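Local coordinates for protein GDP-L-fucose synthase (Campylobacter jejuni subsp. jejuni serotype O:2, PDB 7M13) that binds NADPH and acts as a GDP-D-glycero-L-gluco-heptose synthase in the making of capsular polysaccharide, at residues A14-T19 with L38-E43; T22-N27 with F65-L70; A53-F56 with K60-Y63; L44-V47 with A51-K54. One frame throughout, in Å; residues are numbered along the deposited sequence.

Contact 1 of 4, residues A14-T19 with L38-E43. With NAP (NADP nicotinamide-adenine-dinucleotide phosphate), chain E.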
# COMPACT_ATOMS: atom_id res chain seq x y z
N ALA B 14 4.70 -17.13 12.37
CA ALA B 14 4.06 -17.32 11.06
C ALA B 14 5.15 -17.62 10.06
O ALA B 14 6.20 -16.94 10.13
CB ALA B 14 3.27 -16.10 10.71
N GLY B 15 4.98 -18.61 9.20
CA GLY B 15 6.01 -18.98 8.22
C GLY B 15 7.18 -19.67 8.86
O GLY B 15 8.35 -19.39 8.49
N HIS B 16 6.93 -20.58 9.80
CA HIS B 16 8.00 -21.10 10.67
C HIS B 16 8.97 -22.01 9.92
O HIS B 16 10.04 -22.30 10.53
CB HIS B 16 7.44 -21.84 11.88
CG HIS B 16 6.74 -23.10 11.54
ND1 HIS B 16 5.50 -23.11 10.98
CD2 HIS B 16 7.11 -24.39 11.75
CE1 HIS B 16 5.11 -24.37 10.82
NE2 HIS B 16 6.10 -25.18 11.31
N LYS B 17 8.61 -22.50 8.73
CA LYS B 17 9.52 -23.41 7.96
C LYS B 17 10.48 -22.62 7.08
O LYS B 17 11.39 -23.22 6.50
CB LYS B 17 8.71 -24.41 7.14
CG LYS B 17 7.80 -25.32 7.96
CD LYS B 17 8.58 -26.22 8.88
CE LYS B 17 8.91 -27.56 8.26
NZ LYS B 17 7.70 -28.34 7.91
N GLY B 18 10.34 -21.31 6.96
CA GLY B 18 11.26 -20.49 6.16
C GLY B 18 12.55 -20.20 6.90
O GLY B 18 12.78 -20.70 8.04
N THR B 19 13.45 -19.47 6.28
CA THR B 19 14.81 -19.26 6.85
C THR B 19 14.71 -18.53 8.20
O THR B 19 15.28 -19.00 9.21
CB THR B 19 15.70 -18.56 5.83
OG1 THR B 19 15.78 -19.42 4.70
CG2 THR B 19 17.07 -18.27 6.39
N LEU B 38 2.74 -23.23 15.87
CA LEU B 38 3.35 -23.36 14.53
C LEU B 38 2.31 -23.99 13.62
O LEU B 38 1.74 -25.01 13.99
CB LEU B 38 4.62 -24.20 14.65
CG LEU B 38 5.65 -23.79 15.70
CD1 LEU B 38 6.77 -24.81 15.75
CD2 LEU B 38 6.21 -22.40 15.42
N LYS B 39 2.00 -23.37 12.50
CA LYS B 39 1.05 -23.91 11.49
C LYS B 39 1.74 -23.97 10.14
O LYS B 39 2.26 -22.95 9.65
CB LYS B 39 -0.20 -23.04 11.45
CG LYS B 39 -0.98 -22.99 12.75
CD LYS B 39 -1.69 -24.29 13.04
CE LYS B 39 -2.57 -24.19 14.26
NZ LYS B 39 -3.15 -25.50 14.64
N THR B 40 1.70 -25.14 9.48
CA THR B 40 2.15 -25.23 8.07
C THR B 40 1.13 -24.50 7.19
O THR B 40 -0.01 -24.26 7.66
CB THR B 40 2.31 -26.68 7.63
OG1 THR B 40 0.99 -27.24 7.66
CG2 THR B 40 3.24 -27.46 8.54
N ARG B 41 1.52 -24.22 5.95
CA ARG B 41 0.63 -23.64 4.92
C ARG B 41 -0.59 -24.55 4.75
O ARG B 41 -1.71 -24.04 4.62
CB ARG B 41 1.38 -23.47 3.60
CG ARG B 41 0.48 -23.01 2.46
CD ARG B 41 1.15 -23.06 1.10
NE ARG B 41 2.40 -22.32 0.99
CZ ARG B 41 2.52 -21.11 0.45
NH1 ARG B 41 1.48 -20.45 0.02
NH2 ARG B 41 3.71 -20.54 0.36
N GLN B 42 -0.39 -25.87 4.78
CA GLN B 42 -1.49 -26.86 4.63
C GLN B 42 -2.47 -26.71 5.79
O GLN B 42 -3.69 -26.87 5.56
CB GLN B 42 -0.89 -28.26 4.51
CG GLN B 42 -0.15 -28.48 3.20
CD GLN B 42 1.17 -27.75 3.04
OE1 GLN B 42 1.52 -27.30 1.94
NE2 GLN B 42 1.94 -27.63 4.11
N GLU B 43 -1.99 -26.46 7.01
CA GLU B 43 -2.83 -26.28 8.20
C GLU B 43 -3.53 -24.92 8.18
O GLU B 43 -4.60 -24.81 8.77
CB GLU B 43 -2.02 -26.41 9.48
CG GLU B 43 -1.54 -27.82 9.74
CD GLU B 43 -0.68 -27.94 10.98
OE1 GLU B 43 -1.04 -28.75 11.86
OE2 GLU B 43 0.36 -27.25 11.06
PA NAP E . 11.08 -17.76 3.32
O1A NAP E . 10.81 -17.44 1.88
O2A NAP E . 12.29 -18.61 3.62
O5B NAP E . 9.86 -18.48 3.99
C5B NAP E . 8.54 -17.97 3.85
C4B NAP E . 7.62 -18.93 4.54
O4B NAP E . 6.29 -18.37 4.48
C3B NAP E . 7.55 -20.33 3.89
O3B NAP E . 7.81 -21.33 4.86
C2B NAP E . 6.13 -20.37 3.31
O2B NAP E . 5.52 -21.66 3.39
C1B NAP E . 5.39 -19.42 4.24
N9A NAP E . 4.19 -18.90 3.61
C8A NAP E . 4.10 -18.15 2.47
N7A NAP E . 2.87 -17.92 2.08
C5A NAP E . 2.10 -18.57 3.02
C6A NAP E . 0.70 -18.71 3.15
N6A NAP E . -0.19 -18.23 2.28
N1A NAP E . 0.27 -19.44 4.21
C2A NAP E . 1.16 -19.95 5.06
N3A NAP E . 2.49 -19.89 5.03
C4A NAP E . 2.90 -19.18 3.97
O3 NAP E . 11.19 -16.39 4.13
PN NAP E . 12.49 -15.68 4.69
O1N NAP E . 13.49 -15.62 3.61
O2N NAP E . 12.82 -16.34 5.97
O5D NAP E . 11.92 -14.20 4.97
C5D NAP E . 11.39 -13.86 6.23
C4D NAP E . 10.99 -12.41 6.18
O4D NAP E . 12.16 -11.58 5.96
C3D NAP E . 9.99 -12.06 5.07
O3D NAP E . 9.08 -11.03 5.51
C2D NAP E . 10.91 -11.56 3.99
O2D NAP E . 10.26 -10.76 3.01
C1D NAP E . 11.94 -10.79 4.79
N1N NAP E . 13.19 -10.61 4.02
C2N NAP E . 13.94 -11.68 3.60
C3N NAP E . 15.02 -11.50 2.82
C7N NAP E . 15.87 -12.62 2.33
O7N NAP E . 16.95 -12.36 1.77
N7N NAP E . 15.43 -13.86 2.54
C4N NAP E . 15.45 -10.16 2.47
C5N NAP E . 14.63 -9.07 2.97
C6N NAP E . 13.54 -9.32 3.63
P2B NAP E . 5.89 -22.81 2.32
O1X NAP E . 7.24 -23.29 2.76
O2X NAP E . 5.84 -22.25 0.96
O3X NAP E . 4.78 -23.86 2.52
O HOH W 1 1.94 -19.72 9.89
O HOH W 2 3.60 -21.13 11.53
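A water hydrogen-bonded to H16 ND1 at 2.8 Å accepts a hydrogen bond from K39 N, an indirect tie between the two loops. A second water donates to K39 O and takes a weak bond from G15 N, linking both polar backbone atoms of K39 to the segment 14-19. Both faces of the imidazole are covered by carbon. L38 CB stands over one, 3.7 Å from the centroid of the H16 ring, in a CH-pi contact nearly along the ring normal, while K17 CG covers the opposite face off centre. At the ring edge, H16 CE1 comes within 3.4 Å of K39 O. A chi1 of 68°, with CG between backbone N and carbonyl carbon, lays the ring back against L38 and the K39-T40 peptide.

Residues 15-18, between strand 11-14 and helix 19-30, form the glycine-rich turn of the Rossmann fold, a type I beta turn. Glycine suits it: G15 has positive phi, and a CB on G18, the N-cap, would run into the cofactor. T19 N donates to O2A of the NADP diphosphate at 3.0 Å.

In 38-43, R41 NH2 reaches O2X of the cofactor's 2'-phosphate at 2.8 Å and R41 NE binds O3X, while the guanidinium face lies against the adenine; this is consistent with a preference for NADP, since NAD lacks this phosphate. T40 N donates to E43 OE2 at 3.0 Å, and E43 N returns a bond to T40 OG1, an ST motif.

Contact 2 of 4, residues T22-N27 with F65-L70. With NAP (NADP nicotinamide-adenine-dinucleotide phosphate), chain E.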
# COMPACT_ATOMS: atom_id res chain seq x y z
N THR B 22 12.62 -20.62 10.86
CA THR B 22 13.35 -21.77 11.45
C THR B 22 14.32 -21.22 12.50
O THR B 22 14.46 -21.83 13.58
CB THR B 22 14.07 -22.59 10.38
OG1 THR B 22 13.11 -23.13 9.48
CG2 THR B 22 14.89 -23.67 11.03
N ALA B 23 15.07 -20.15 12.20
CA ALA B 23 16.01 -19.53 13.13
C ALA B 23 15.29 -19.02 14.38
O ALA B 23 15.81 -19.13 15.49
CB ALA B 23 16.78 -18.41 12.46
N LEU B 24 14.10 -18.44 14.24
CA LEU B 24 13.37 -17.94 15.42
C LEU B 24 12.94 -19.13 16.30
O LEU B 24 13.10 -19.03 17.53
CB LEU B 24 12.17 -17.12 14.98
CG LEU B 24 12.50 -15.68 14.66
CD1 LEU B 24 11.40 -15.10 13.79
CD2 LEU B 24 12.70 -14.88 15.92
N VAL B 25 12.40 -20.17 15.68
CA VAL B 25 11.97 -21.36 16.46
C VAL B 25 13.18 -21.86 17.25
O VAL B 25 13.05 -22.04 18.46
CB VAL B 25 11.37 -22.47 15.60
CG1 VAL B 25 11.16 -23.73 16.44
CG2 VAL B 25 10.06 -22.10 14.93
N GLU B 26 14.32 -22.07 16.60
CA GLU B 26 15.51 -22.66 17.29
C GLU B 26 16.03 -21.72 18.39
O GLU B 26 16.40 -22.20 19.48
CB GLU B 26 16.60 -22.99 16.29
CG GLU B 26 16.23 -24.16 15.41
CD GLU B 26 17.24 -24.45 14.31
OE1 GLU B 26 18.14 -23.59 14.08
OE2 GLU B 26 17.10 -25.52 13.67
N ASN B 27 16.16 -20.43 18.13
CA ASN B 27 16.70 -19.45 19.08
C ASN B 27 15.73 -19.26 20.26
O ASN B 27 16.19 -19.17 21.40
CB ASN B 27 17.00 -18.13 18.38
CG ASN B 27 18.37 -18.17 17.75
OD1 ASN B 27 19.35 -18.00 18.48
ND2 ASN B 27 18.46 -18.52 16.48
N PHE B 65 5.56 -13.36 15.55
CA PHE B 65 6.63 -13.08 14.56
C PHE B 65 6.10 -13.38 13.19
O PHE B 65 5.80 -14.56 12.90
CB PHE B 65 7.90 -13.86 14.88
CG PHE B 65 8.53 -13.54 16.20
CD1 PHE B 65 9.51 -12.56 16.29
CD2 PHE B 65 8.27 -14.28 17.34
CE1 PHE B 65 10.12 -12.24 17.49
CE2 PHE B 65 8.90 -13.97 18.53
CZ PHE B 65 9.85 -12.99 18.59
N LEU B 66 5.93 -12.35 12.37
CA LEU B 66 5.31 -12.52 11.05
C LEU B 66 6.41 -12.69 10.02
O LEU B 66 6.93 -11.65 9.52
CB LEU B 66 4.42 -11.32 10.76
CG LEU B 66 3.73 -11.34 9.42
CD1 LEU B 66 3.13 -12.70 9.11
CD2 LEU B 66 2.73 -10.20 9.37
N THR B 67 6.78 -13.92 9.68
CA THR B 67 7.88 -14.14 8.70
C THR B 67 7.35 -14.63 7.35
O THR B 67 8.13 -14.61 6.40
CB THR B 67 8.97 -15.11 9.20
OG1 THR B 67 8.58 -16.47 8.93
CG2 THR B 67 9.29 -14.92 10.65
N ALA B 68 6.09 -15.02 7.25
CA ALA B 68 5.55 -15.63 6.03
C ALA B 68 5.52 -14.61 4.89
O ALA B 68 5.13 -13.45 5.12
CB ALA B 68 4.18 -16.15 6.30
N VAL B 69 5.91 -15.03 3.72
CA VAL B 69 6.03 -14.14 2.54
C VAL B 69 5.96 -14.98 1.27
O VAL B 69 6.34 -16.15 1.29
CB VAL B 69 7.32 -13.31 2.61
CG1 VAL B 69 8.57 -14.16 2.33
CG2 VAL B 69 7.25 -12.13 1.68
N LEU B 70 5.48 -14.36 0.19
CA LEU B 70 5.78 -14.77 -1.19
C LEU B 70 6.95 -13.92 -1.65
O LEU B 70 6.81 -12.74 -1.90
CB LEU B 70 4.58 -14.54 -2.10
CG LEU B 70 4.88 -14.75 -3.58
CD1 LEU B 70 5.36 -16.16 -3.85
CD2 LEU B 70 3.65 -14.44 -4.42
PA NAP E . 11.08 -17.76 3.32
O1A NAP E . 10.81 -17.44 1.88
O2A NAP E . 12.29 -18.61 3.62
O5B NAP E . 9.86 -18.48 3.99
C5B NAP E . 8.54 -17.97 3.85
C4B NAP E . 7.62 -18.93 4.54
O4B NAP E . 6.29 -18.37 4.48
C3B NAP E . 7.55 -20.33 3.89
O3B NAP E . 7.81 -21.33 4.86
C2B NAP E . 6.13 -20.37 3.31
O2B NAP E . 5.52 -21.66 3.39
C1B NAP E . 5.39 -19.42 4.24
N9A NAP E . 4.19 -18.90 3.61
C8A NAP E . 4.10 -18.15 2.47
N7A NAP E . 2.87 -17.92 2.08
C5A NAP E . 2.10 -18.57 3.02
C6A NAP E . 0.70 -18.71 3.15
N6A NAP E . -0.19 -18.23 2.28
N1A NAP E . 0.27 -19.44 4.21
C2A NAP E . 1.16 -19.95 5.06
N3A NAP E . 2.49 -19.89 5.03
C4A NAP E . 2.90 -19.18 3.97
O3 NAP E . 11.19 -16.39 4.13
PN NAP E . 12.49 -15.68 4.69
O1N NAP E . 13.49 -15.62 3.61
O2N NAP E . 12.82 -16.34 5.97
O5D NAP E . 11.92 -14.20 4.97
C5D NAP E . 11.39 -13.86 6.23
C4D NAP E . 10.99 -12.41 6.18
O4D NAP E . 12.16 -11.58 5.96
C3D NAP E . 9.99 -12.06 5.07
O3D NAP E . 9.08 -11.03 5.51
C2D NAP E . 10.91 -11.56 3.99
O2D NAP E . 10.26 -10.76 3.01
C1D NAP E . 11.94 -10.79 4.79
N1N NAP E . 13.19 -10.61 4.02
C2N NAP E . 13.94 -11.68 3.60
C3N NAP E . 15.02 -11.50 2.82
C7N NAP E . 15.87 -12.62 2.33
O7N NAP E . 16.95 -12.36 1.77
N7N NAP E . 15.43 -13.86 2.54
C4N NAP E . 15.45 -10.16 2.47
C5N NAP E . 14.63 -9.07 2.97
C6N NAP E . 13.54 -9.32 3.63
P2B NAP E . 5.89 -22.81 2.32
O1X NAP E . 7.24 -23.29 2.76
O2X NAP E . 5.84 -22.25 0.96
O3X NAP E . 4.78 -23.86 2.52
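Within the Rossmann core, helix 19-30 presses L24 onto F65 and T67, at the end of strand 63-66 and just beyond it. The two methyl groups of L24 divide the work. L24 CD1 rests against both F65 CB, 3.9 Å away, and T67 CG2, at 3.8 Å. L24 CD2 lies over a face of the phenyl ring, 4.1 Å from the F65 centroid and 18° off the normal, a CH-pi contact displaced toward the rim. A branched leucine can thus cover both a ring and a methyl group at once.

Threonine suits position 67 because it offers a methyl and a hydroxyl in different directions. With chi1 at 85°, OG1 sits between backbone N and carbonyl carbon, which puts CG2 toward the leucine while the hydroxyl hydrogen-bonds A14 O on the neighbouring strand. F65 is further covered by A254 and M258 of helix 247-260.

On the helix, N27 ND2 donates to A23 O at 2.9 Å, and the regular helical bond from N27 N reaches the same oxygen from the opposite face of its plane.

Beyond the strand the chain turns to the cofactor. T67 O approaches NAP C5D at 3.3 Å, and V69 N makes a weak hydrogen bond to NAP O4B, 3.4 Å long. A68 CA and its small CB both lie against that ribose oxygen. A helix packed on one side of a parallel sheet, with the dinucleotide lying along the strands' C-terminal ends, is the classical Rossmann arrangement.

Contact 3 of 4, residues A53-F56 with K60-Y63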
# COMPACT_ATOMS: atom_id res chain seq x y z
N ALA B 53 -8.65 -15.62 10.90
CA ALA B 53 -9.50 -15.15 11.98
C ALA B 53 -9.80 -16.32 12.93
O ALA B 53 -9.72 -16.14 14.15
CB ALA B 53 -10.72 -14.52 11.37
N LYS B 54 -10.13 -17.48 12.39
CA LYS B 54 -10.45 -18.67 13.23
C LYS B 54 -9.22 -19.07 14.05
O LYS B 54 -9.37 -19.40 15.25
CB LYS B 54 -10.85 -19.86 12.36
CG LYS B 54 -12.28 -19.87 11.88
CD LYS B 54 -12.61 -21.16 11.17
CE LYS B 54 -14.04 -21.24 10.68
NZ LYS B 54 -14.14 -22.19 9.55
N PHE B 55 -8.04 -19.08 13.44
CA PHE B 55 -6.79 -19.44 14.14
C PHE B 55 -6.57 -18.53 15.35
O PHE B 55 -6.23 -18.99 16.45
CB PHE B 55 -5.58 -19.38 13.20
CG PHE B 55 -4.25 -19.35 13.89
CD1 PHE B 55 -3.72 -20.52 14.42
CD2 PHE B 55 -3.59 -18.15 14.11
CE1 PHE B 55 -2.50 -20.52 15.06
CE2 PHE B 55 -2.39 -18.14 14.81
CZ PHE B 55 -1.86 -19.31 15.29
N PHE B 56 -6.66 -17.21 15.16
CA PHE B 56 -6.41 -16.26 16.26
C PHE B 56 -7.43 -16.42 17.37
O PHE B 56 -7.05 -16.38 18.56
CB PHE B 56 -6.33 -14.82 15.74
CG PHE B 56 -4.95 -14.45 15.28
CD1 PHE B 56 -4.01 -13.96 16.17
CD2 PHE B 56 -4.56 -14.63 13.96
CE1 PHE B 56 -2.72 -13.69 15.74
CE2 PHE B 56 -3.30 -14.31 13.52
CZ PHE B 56 -2.37 -13.85 14.43
N LYS B 60 -5.29 -17.74 20.37
CA LYS B 60 -5.02 -16.54 21.21
C LYS B 60 -3.53 -16.40 21.51
O LYS B 60 -3.14 -16.22 22.67
CB LYS B 60 -5.84 -16.59 22.49
CG LYS B 60 -7.36 -16.61 22.31
CD LYS B 60 -7.88 -15.31 21.78
CE LYS B 60 -9.39 -15.22 21.87
NZ LYS B 60 -9.89 -13.90 21.40
N PRO B 61 -2.63 -16.38 20.49
CA PRO B 61 -1.22 -16.13 20.75
C PRO B 61 -1.01 -14.76 21.42
O PRO B 61 -1.74 -13.81 21.20
CB PRO B 61 -0.56 -16.21 19.37
CG PRO B 61 -1.66 -15.82 18.42
CD PRO B 61 -2.93 -16.36 19.04
N GLU B 62 0.02 -14.67 22.26
CA GLU B 62 0.35 -13.44 23.00
C GLU B 62 1.37 -12.60 22.23
O GLU B 62 1.33 -11.41 22.35
CB GLU B 62 0.93 -13.82 24.36
CG GLU B 62 -0.10 -14.48 25.28
CD GLU B 62 0.52 -14.85 26.61
OE1 GLU B 62 0.74 -13.92 27.44
OE2 GLU B 62 0.82 -16.04 26.79
N TYR B 63 2.21 -13.24 21.43
CA TYR B 63 3.32 -12.62 20.67
C TYR B 63 3.32 -13.24 19.30
O TYR B 63 3.09 -14.46 19.13
CB TYR B 63 4.67 -12.83 21.38
CG TYR B 63 4.68 -12.11 22.69
CD1 TYR B 63 5.05 -10.79 22.79
CD2 TYR B 63 4.32 -12.76 23.86
CE1 TYR B 63 5.01 -10.11 23.98
CE2 TYR B 63 4.27 -12.09 25.07
CZ TYR B 63 4.62 -10.76 25.14
OH TYR B 63 4.56 -10.09 26.33
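The polar tie across this contact is a single backbone bond: K60 N donates to F56 O at 2.9 Å, with the N-H bent to 145° and the donor tilted 33° from the carbonyl plane. It belongs to the last turn of helix 49-59. K60 is then the first residue to leave helical conformation, and its positive phi of 47° swings the chain off the helix axis. Its aliphatic stem folds back over the same carbonyl, CD reaching 3.5 Å from F56 O, because the chain bends at chi2, before NZ bonds N101. Proline suits the next position, since P61 has no N-H for a further helical bond and so fits just after the helix end.

The turn lies in a beta-alpha-beta crossover, in which helix 49-59 carries the chain from strand 36-37, across strand 11-14, to strand 63-66.

Apolar packing does the rest. P61 CG meets F56 CE1 at 3.6 Å, the proline and phenylalanine side chains crossing at about a right angle, and P61 CG also approaches F55 CE2 more loosely, at 4.4 Å. The two phenylalanines pack on each other as well: F55 CE2 stands 4.1 Å above the plane of F56, over its ring centre, while F56 CE2 lies at the F55 ring edge. Large flat side chains suit a helix face turned inward. F55 meets the ring of Y12 on strand 11-14, and F56 reaches N97 and S98 of helix 80-100.

Contact 4 of 4, residues L44-V47 with A51-K54. With NAP (NADP nicotinamide-adenine-dinucleotide phosphate), chain E.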
# COMPACT_ATOMS: atom_id res chain seq x y z
N LEU B 44 -2.84 -23.89 7.70
CA LEU B 44 -3.37 -22.50 7.78
C LEU B 44 -2.85 -21.71 6.58
O LEU B 44 -1.64 -21.41 6.50
CB LEU B 44 -2.96 -21.86 9.10
CG LEU B 44 -3.30 -20.37 9.30
CD1 LEU B 44 -4.80 -20.15 9.21
CD2 LEU B 44 -2.74 -19.91 10.63
N ASP B 45 -3.72 -21.44 5.62
CA ASP B 45 -3.42 -20.59 4.46
C ASP B 45 -3.55 -19.13 4.89
O ASP B 45 -4.68 -18.68 5.13
CB ASP B 45 -4.37 -20.90 3.31
CG ASP B 45 -4.12 -20.04 2.08
OD1 ASP B 45 -3.11 -19.24 2.04
OD2 ASP B 45 -4.93 -20.17 1.13
N LEU B 46 -2.43 -18.40 5.04
CA LEU B 46 -2.45 -17.05 5.64
C LEU B 46 -3.07 -15.99 4.69
O LEU B 46 -3.38 -14.90 5.19
CB LEU B 46 -1.02 -16.64 6.01
CG LEU B 46 -0.45 -17.44 7.19
CD1 LEU B 46 1.00 -17.07 7.38
CD2 LEU B 46 -1.24 -17.16 8.43
N VAL B 47 -3.32 -16.35 3.44
CA VAL B 47 -4.06 -15.47 2.49
C VAL B 47 -5.55 -15.50 2.83
O VAL B 47 -6.26 -14.60 2.38
CB VAL B 47 -3.74 -15.85 1.04
CG1 VAL B 47 -4.62 -15.13 0.03
CG2 VAL B 47 -2.27 -15.59 0.74
N ALA B 51 -9.77 -18.34 7.61
CA ALA B 51 -8.93 -19.32 8.34
C ALA B 51 -8.06 -18.57 9.37
O ALA B 51 -7.79 -19.08 10.49
CB ALA B 51 -8.08 -20.09 7.38
N VAL B 52 -7.52 -17.41 9.01
CA VAL B 52 -6.64 -16.66 9.93
C VAL B 52 -7.45 -16.14 11.12
O VAL B 52 -6.99 -16.26 12.27
CB VAL B 52 -5.88 -15.55 9.20
CG1 VAL B 52 -5.11 -14.72 10.20
CG2 VAL B 52 -4.96 -16.15 8.17
N ALA B 53 -8.65 -15.62 10.90
CA ALA B 53 -9.50 -15.15 11.98
C ALA B 53 -9.80 -16.32 12.93
O ALA B 53 -9.72 -16.14 14.15
CB ALA B 53 -10.72 -14.52 11.37
N LYS B 54 -10.13 -17.48 12.39
CA LYS B 54 -10.45 -18.67 13.23
C LYS B 54 -9.22 -19.07 14.05
O LYS B 54 -9.37 -19.40 15.25
CB LYS B 54 -10.85 -19.86 12.36
CG LYS B 54 -12.28 -19.87 11.88
CD LYS B 54 -12.61 -21.16 11.17
CE LYS B 54 -14.04 -21.24 10.68
NZ LYS B 54 -14.14 -22.19 9.55
PA NAP E . 11.08 -17.76 3.32
O1A NAP E . 10.81 -17.44 1.88
O2A NAP E . 12.29 -18.61 3.62
O5B NAP E . 9.86 -18.48 3.99
C5B NAP E . 8.54 -17.97 3.85
C4B NAP E . 7.62 -18.93 4.54
O4B NAP E . 6.29 -18.37 4.48
C3B NAP E . 7.55 -20.33 3.89
O3B NAP E . 7.81 -21.33 4.86
C2B NAP E . 6.13 -20.37 3.31
O2B NAP E . 5.52 -21.66 3.39
C1B NAP E . 5.39 -19.42 4.24
N9A NAP E . 4.19 -18.90 3.61
C8A NAP E . 4.10 -18.15 2.47
N7A NAP E . 2.87 -17.92 2.08
C5A NAP E . 2.10 -18.57 3.02
C6A NAP E . 0.70 -18.71 3.15
N6A NAP E . -0.19 -18.23 2.28
N1A NAP E . 0.27 -19.44 4.21
C2A NAP E . 1.16 -19.95 5.06
N3A NAP E . 2.49 -19.89 5.03
C4A NAP E . 2.90 -19.18 3.97
O3 NAP E . 11.19 -16.39 4.13
PN NAP E . 12.49 -15.68 4.69
O1N NAP E . 13.49 -15.62 3.61
O2N NAP E . 12.82 -16.34 5.97
O5D NAP E . 11.92 -14.20 4.97
C5D NAP E . 11.39 -13.86 6.23
C4D NAP E . 10.99 -12.41 6.18
O4D NAP E . 12.16 -11.58 5.96
C3D NAP E . 9.99 -12.06 5.07
O3D NAP E . 9.08 -11.03 5.51
C2D NAP E . 10.91 -11.56 3.99
O2D NAP E . 10.26 -10.76 3.01
C1D NAP E . 11.94 -10.79 4.79
N1N NAP E . 13.19 -10.61 4.02
C2N NAP E . 13.94 -11.68 3.60
C3N NAP E . 15.02 -11.50 2.82
C7N NAP E . 15.87 -12.62 2.33
O7N NAP E . 16.95 -12.36 1.77
N7N NAP E . 15.43 -13.86 2.54
C4N NAP E . 15.45 -10.16 2.47
C5N NAP E . 14.63 -9.07 2.97
C6N NAP E . 13.54 -9.32 3.63
P2B NAP E . 5.89 -22.81 2.32
O1X NAP E . 7.24 -23.29 2.76
O2X NAP E . 5.84 -22.25 0.96
O3X NAP E . 4.78 -23.86 2.52
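The loop 44-47 runs past the first turn of helix 49-59, with the CA atoms of L46 and V52 6.0 Å apart and those of L44 and A51 at 6.4 Å. Apolar contacts join them. L44 CD1 nestles against the helix backbone, 3.4 Å from A51 O and also near A51 CB; CG anti to the backbone N, chi1 174°, carries the branch there, and alanine is small enough to let it approach. V52 CG2 packs on the loop backbone 3.6 Å from L46 O, and touches L46 CD2 at 3.9 Å, these two side chains meeting at about a right angle. The carbonyl of L46 is itself satisfied by N93 of helix 80-100.

L46 serves two sides. Its CD2 meets the helix, whereas CB, CG and CD1 lie against the adenine, and its backbone N donates to N1A of NADP at 3.0 Å in a nearly straight bond of 175°. Next to it, D45 OD1 accepts from the adenine amino group N6A at 3.1 Å. V47 N donates to D45 OD1 as well, 3.2 Å away and well above the carboxylate plane. This Asx turn probably helps hold the carboxylate where it meets the base. V47 O bonds Q49 of the second subunit.

An aspartate on the amino group and the following backbone N-H on N1A together read the adenine edge, an arrangement characteristic of cofactor binding in the extended short-chain dehydrogenases, to which the epimerase/dehydratase family belongs.

How the contacts relate
All four contacts lie in the Rossmann part of the chain. Contacts 1 and 2 interleave along the sequence, their centres about 8 Å apart, and meet where strands 11-14 and 63-66 run side by side. Contacts 4 and 3 follow contact 1 in series, both nested inside the loop closed by contact 2; they share A53 and K54 of helix 49-59, with centres about 10 Å apart. L46 bridges the groups, packing on A14 and on A68. Contacts 1, 2 and 4 all touch NADP, at the diphosphate, ribose, 2'-phosphate and adenine, whereas contact 3 closes the far end of the same helix and returns the chain to strand 63-66, which leads to the cofactor.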